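Local coordinates for protein aerobactin synthase IucA (Klebsiella pneumoniae subsp. pneumoniae, PDB 5JM8) that probably catalyses an ATP- and magnesium-dependent ligation step in the assembly of the siderophore aerobactin, as an NRPS-independent siderophore (NIS) synthetase, at residues 128-136 with 369-378. Residues are numbered along the deposited sequence; the frame is centred on the assembly and turned at random.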
loop_
_atom_site.group_PDB
_atom_site.type_symbol
_atom_site.label_atom_id
_atom_site.label_comp_id
_atom_site.label_asym_id
_atom_site.label_seq_id
_atom_site.Cartn_x
_atom_site.Cartn_y
_atom_site.Cartn_z
ATOM N N TRP A 128 -17.472 -2.066 -15.534
ATOM C CA TRP A 128 -18.012 -3.317 -15.013
ATOM C C TRP A 128 -17.297 -4.540 -15.583
ATOM O O TRP A 128 -16.883 -5.421 -14.834
ATOM C CB TRP A 128 -19.513 -3.425 -15.288
ATOM C CG TRP A 128 -20.153 -4.516 -14.482
ATOM C CD1 TRP A 128 -20.796 -4.382 -13.284
ATOM C CD2 TRP A 128 -20.187 -5.913 -14.803
ATOM N NE1 TRP A 128 -21.234 -5.609 -12.845
ATOM C CE2 TRP A 128 -20.873 -6.565 -13.759
ATOM C CE3 TRP A 128 -19.706 -6.674 -15.872
ATOM C CZ2 TRP A 128 -21.091 -7.941 -13.754
ATOM C CZ3 TRP A 128 -19.926 -8.040 -15.867
ATOM C CH2 TRP A 128 -20.609 -8.658 -14.814
ATOM N N ALA A 129 -17.152 -4.592 -16.902
ATOM C CA ALA A 129 -16.511 -5.733 -17.553
ATOM C C ALA A 129 -15.073 -5.928 -17.071
ATOM O O ALA A 129 -14.552 -7.044 -17.085
ATOM C CB ALA A 129 -16.537 -5.561 -19.060
ATOM N N ALA A 130 -14.439 -4.841 -16.642
ATOM C CA ALA A 130 -13.056 -4.892 -16.178
ATOM C C ALA A 130 -12.933 -5.539 -14.798
ATOM O O ALA A 130 -11.835 -5.901 -14.377
ATOM C CB ALA A 130 -12.464 -3.495 -16.151
ATOM N N LEU A 131 -14.057 -5.676 -14.096
ATOM C CA LEU A 131 -14.076 -6.317 -12.782
ATOM C C LEU A 131 -13.740 -7.804 -12.867
ATOM O O LEU A 131 -13.350 -8.419 -11.875
ATOM C CB LEU A 131 -15.446 -6.145 -12.118
ATOM C CG LEU A 131 -15.889 -4.730 -11.734
ATOM C CD1 LEU A 131 -17.282 -4.762 -11.117
ATOM C CD2 LEU A 131 -14.900 -4.082 -10.778
ATOM N N ARG A 132 -13.906 -8.378 -14.055
ATOM C CA ARG A 132 -13.565 -9.777 -14.295
ATOM C C ARG A 132 -12.068 -10.051 -14.182
ATOM O O ARG A 132 -11.648 -11.200 -14.051
ATOM C CB ARG A 132 -14.028 -10.203 -15.688
ATOM C CG ARG A 132 -15.527 -10.190 -15.906
ATOM C CD ARG A 132 -15.860 -10.751 -17.278
ATOM N NE ARG A 132 -17.300 -10.810 -17.509
ATOM C CZ ARG A 132 -17.972 -10.014 -18.335
ATOM N NH1 ARG A 132 -17.348 -9.084 -19.050
ATOM N NH2 ARG A 132 -19.281 -10.162 -18.458
ATOM N N GLU A 133 -11.269 -8.992 -14.236
ATOM C CA GLU A 133 -9.832 -9.123 -14.448
ATOM C C GLU A 133 -9.079 -9.593 -13.213
ATOM O O GLU A 133 -7.971 -10.121 -13.317
ATOM C CB GLU A 133 -9.261 -7.788 -14.925
ATOM C CG GLU A 133 -9.800 -7.361 -16.282
ATOM C CD GLU A 133 -9.509 -5.911 -16.622
ATOM O OE1 GLU A 133 -9.101 -5.145 -15.723
ATOM O OE2 GLU A 133 -9.697 -5.536 -17.799
ATOM N N LYS A 134 -9.681 -9.408 -12.045
ATOM C CA LYS A 134 -9.009 -9.738 -10.801
ATOM C C LYS A 134 -9.998 -9.919 -9.657
ATOM O O LYS A 134 -11.194 -9.672 -9.810
ATOM C CB LYS A 134 -7.996 -8.647 -10.456
ATOM C CG LYS A 134 -8.608 -7.269 -10.347
ATOM C CD LYS A 134 -7.578 -6.227 -9.965
ATOM C CE LYS A 134 -8.251 -4.917 -9.587
ATOM N NZ LYS A 134 -7.299 -3.951 -8.985
ATOM N N ALA A 135 -9.484 -10.351 -8.512
ATOM C CA ALA A 135 -10.308 -10.579 -7.335
ATOM C C ALA A 135 -10.849 -9.262 -6.789
ATOM O O ALA A 135 -10.110 -8.287 -6.628
ATOM C CB ALA A 135 -9.509 -11.310 -6.268
ATOM N N LEU A 136 -12.144 -9.248 -6.493
ATOM C CA LEU A 136 -12.805 -8.054 -5.985
ATOM C C LEU A 136 -12.630 -7.874 -4.487
ATOM O O LEU A 136 -12.550 -8.852 -3.743
ATOM C CB LEU A 136 -14.298 -8.104 -6.310
ATOM C CG LEU A 136 -14.679 -8.146 -7.789
ATOM C CD1 LEU A 136 -16.181 -8.201 -7.920
ATOM C CD2 LEU A 136 -14.118 -6.944 -8.519
ATOM N N GLN A 369 -24.736 -13.099 -10.187
ATOM C CA GLN A 369 -25.440 -12.226 -11.131
ATOM C C GLN A 369 -25.015 -12.458 -12.573
ATOM O O GLN A 369 -23.824 -12.466 -12.893
ATOM C CB GLN A 369 -25.214 -10.751 -10.765
ATOM C CG GLN A 369 -25.579 -9.745 -11.878
ATOM C CD GLN A 369 -25.205 -8.310 -11.536
ATOM O OE1 GLN A 369 -26.016 -7.395 -11.670
ATOM N NE2 GLN A 369 -23.970 -8.108 -11.104
ATOM N N ALA A 370 -26.003 -12.641 -13.441
ATOM C CA ALA A 370 -25.745 -12.787 -14.863
ATOM C C ALA A 370 -25.137 -11.499 -15.399
ATOM O O ALA A 370 -25.579 -10.403 -15.056
ATOM C CB ALA A 370 -27.021 -13.133 -15.606
ATOM N N ALA A 371 -24.111 -11.636 -16.229
ATOM C CA ALA A 371 -23.431 -10.480 -16.791
ATOM C C ALA A 371 -24.373 -9.675 -17.683
ATOM O O ALA A 371 -25.025 -10.243 -18.561
ATOM C CB ALA A 371 -22.217 -10.922 -17.574
ATOM N N PRO A 372 -24.459 -8.351 -17.457
ATOM C CA PRO A 372 -25.284 -7.524 -18.344
ATOM C C PRO A 372 -24.873 -7.615 -19.812
ATOM O O PRO A 372 -25.727 -7.497 -20.690
ATOM C CB PRO A 372 -25.064 -6.108 -17.806
ATOM C CG PRO A 372 -24.732 -6.302 -16.375
ATOM C CD PRO A 372 -23.944 -7.573 -16.313
ATOM N N ASP A 373 -23.585 -7.822 -20.069
ATOM C CA ASP A 373 -23.078 -7.902 -21.437
ATOM C C ASP A 373 -23.061 -9.337 -21.967
ATOM O O ASP A 373 -22.595 -9.590 -23.079
ATOM C CB ASP A 373 -21.671 -7.301 -21.520
ATOM C CG ASP A 373 -20.670 -8.006 -20.618
ATOM O OD1 ASP A 373 -20.936 -9.144 -20.176
ATOM O OD2 ASP A 373 -19.603 -7.417 -20.356
ATOM N N GLY A 374 -23.545 -10.275 -21.158
ATOM C CA GLY A 374 -23.652 -11.660 -21.577
ATOM C C GLY A 374 -22.367 -12.450 -21.426
ATOM O O GLY A 374 -22.296 -13.611 -21.832
ATOM N N GLY A 375 -21.350 -11.825 -20.842
ATOM C CA GLY A 375 -20.073 -12.480 -20.636
ATOM C C GLY A 375 -20.051 -13.296 -19.354
ATOM O O GLY A 375 -21.102 -13.638 -18.812
ATOM N N ASP A 376 -18.850 -13.614 -18.877
ATOM C CA ASP A 376 -18.682 -14.349 -17.629
ATOM C C ASP A 376 -19.240 -13.591 -16.437
ATOM O O ASP A 376 -18.926 -12.419 -16.237
ATOM C CB ASP A 376 -17.202 -14.642 -17.364
ATOM C CG ASP A 376 -16.589 -15.569 -18.394
ATOM O OD1 ASP A 376 -17.339 -16.230 -19.142
ATOM O OD2 ASP A 376 -15.340 -15.646 -18.439
ATOM N N SER A 377 -20.060 -14.262 -15.637
ATOM C CA SER A 377 -20.439 -13.727 -14.340
ATOM C C SER A 377 -19.172 -13.632 -13.493
ATOM O O SER A 377 -18.182 -14.309 -13.775
ATOM C CB SER A 377 -21.490 -14.607 -13.662
ATOM O OG SER A 377 -20.965 -15.884 -13.352
ATOM N N LEU A 378 -19.197 -12.791 -12.463
ATOM C CA LEU A 378 -18.010 -12.559 -11.647
ATOM C C LEU A 378 -17.612 -13.804 -10.858
ATOM O O LEU A 378 -16.464 -13.934 -10.430
ATOM C CB LEU A 378 -18.246 -11.386 -10.700
ATOM C CG LEU A 378 -18.389 -10.029 -11.391
ATOM C CD1 LEU A 378 -18.869 -8.972 -10.408
ATOM C CD2 LEU A 378 -17.074 -9.603 -12.039
#
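Arg132 reaches the loop 369-378 on an extended chain, CG anti to its own carbonyl carbon (chi1 -65°), while Asp373 turns back to meet it with CG lodged between the backbone N and the carbonyl carbon (chi1 60°). The two arrive from opposite directions, and guanidinium and carboxylate lie nearly coplanar. The result is an end-on, bidentate salt bridge through the syn lone pairs: NH2 of Arg132 stands 2.6 Å from OD1 of Asp373, and NH1 of Arg132 lies 3.1 Å from OD2 of Asp373. A third edge position is used by the backbone: Arg132 NE donates almost straight (168°) to a lone pair of Asp376 O, 2.6 Å away. The carboxylate is itself held by its loop, since OD1 of Asp373 also accepts from Gly375 N at 2.8 Å, an Asx turn that overlaps the type I turn from Ala371 to Gly374.

One face of the guanidinium rests against the rim of Trp128 at CZ3. Pro372 lies over one face of that indole, its CD 3.9 Å from the centroid of the six-membered ring of Trp128 in a CH-pi contact, and the indole NE1 is bonded to Ala144 O. Gln369, which approaches the ring edge, gives NE2 to the same carbonyl, while its OE1 accepts from Val147 N and Leu146 N. Leu378 divides its methyls, CD2 meeting CB of Leu131 at 3.8 Å and CD1 meeting CD1 of Leu136 at 3.7 Å while also packing against CZ2 of Trp128.

The contact thus ties the loop before helix 138-142 to the loop leading into helix 378-390, with the side chain of Gln369 about 8 Å from the bound ATP. Three in-plane bonds, from NE, NH1 and NH2, fix the guanidinium's rotation; Arg132 and the Gly375 N-H together probably stabilise ionised Asp373.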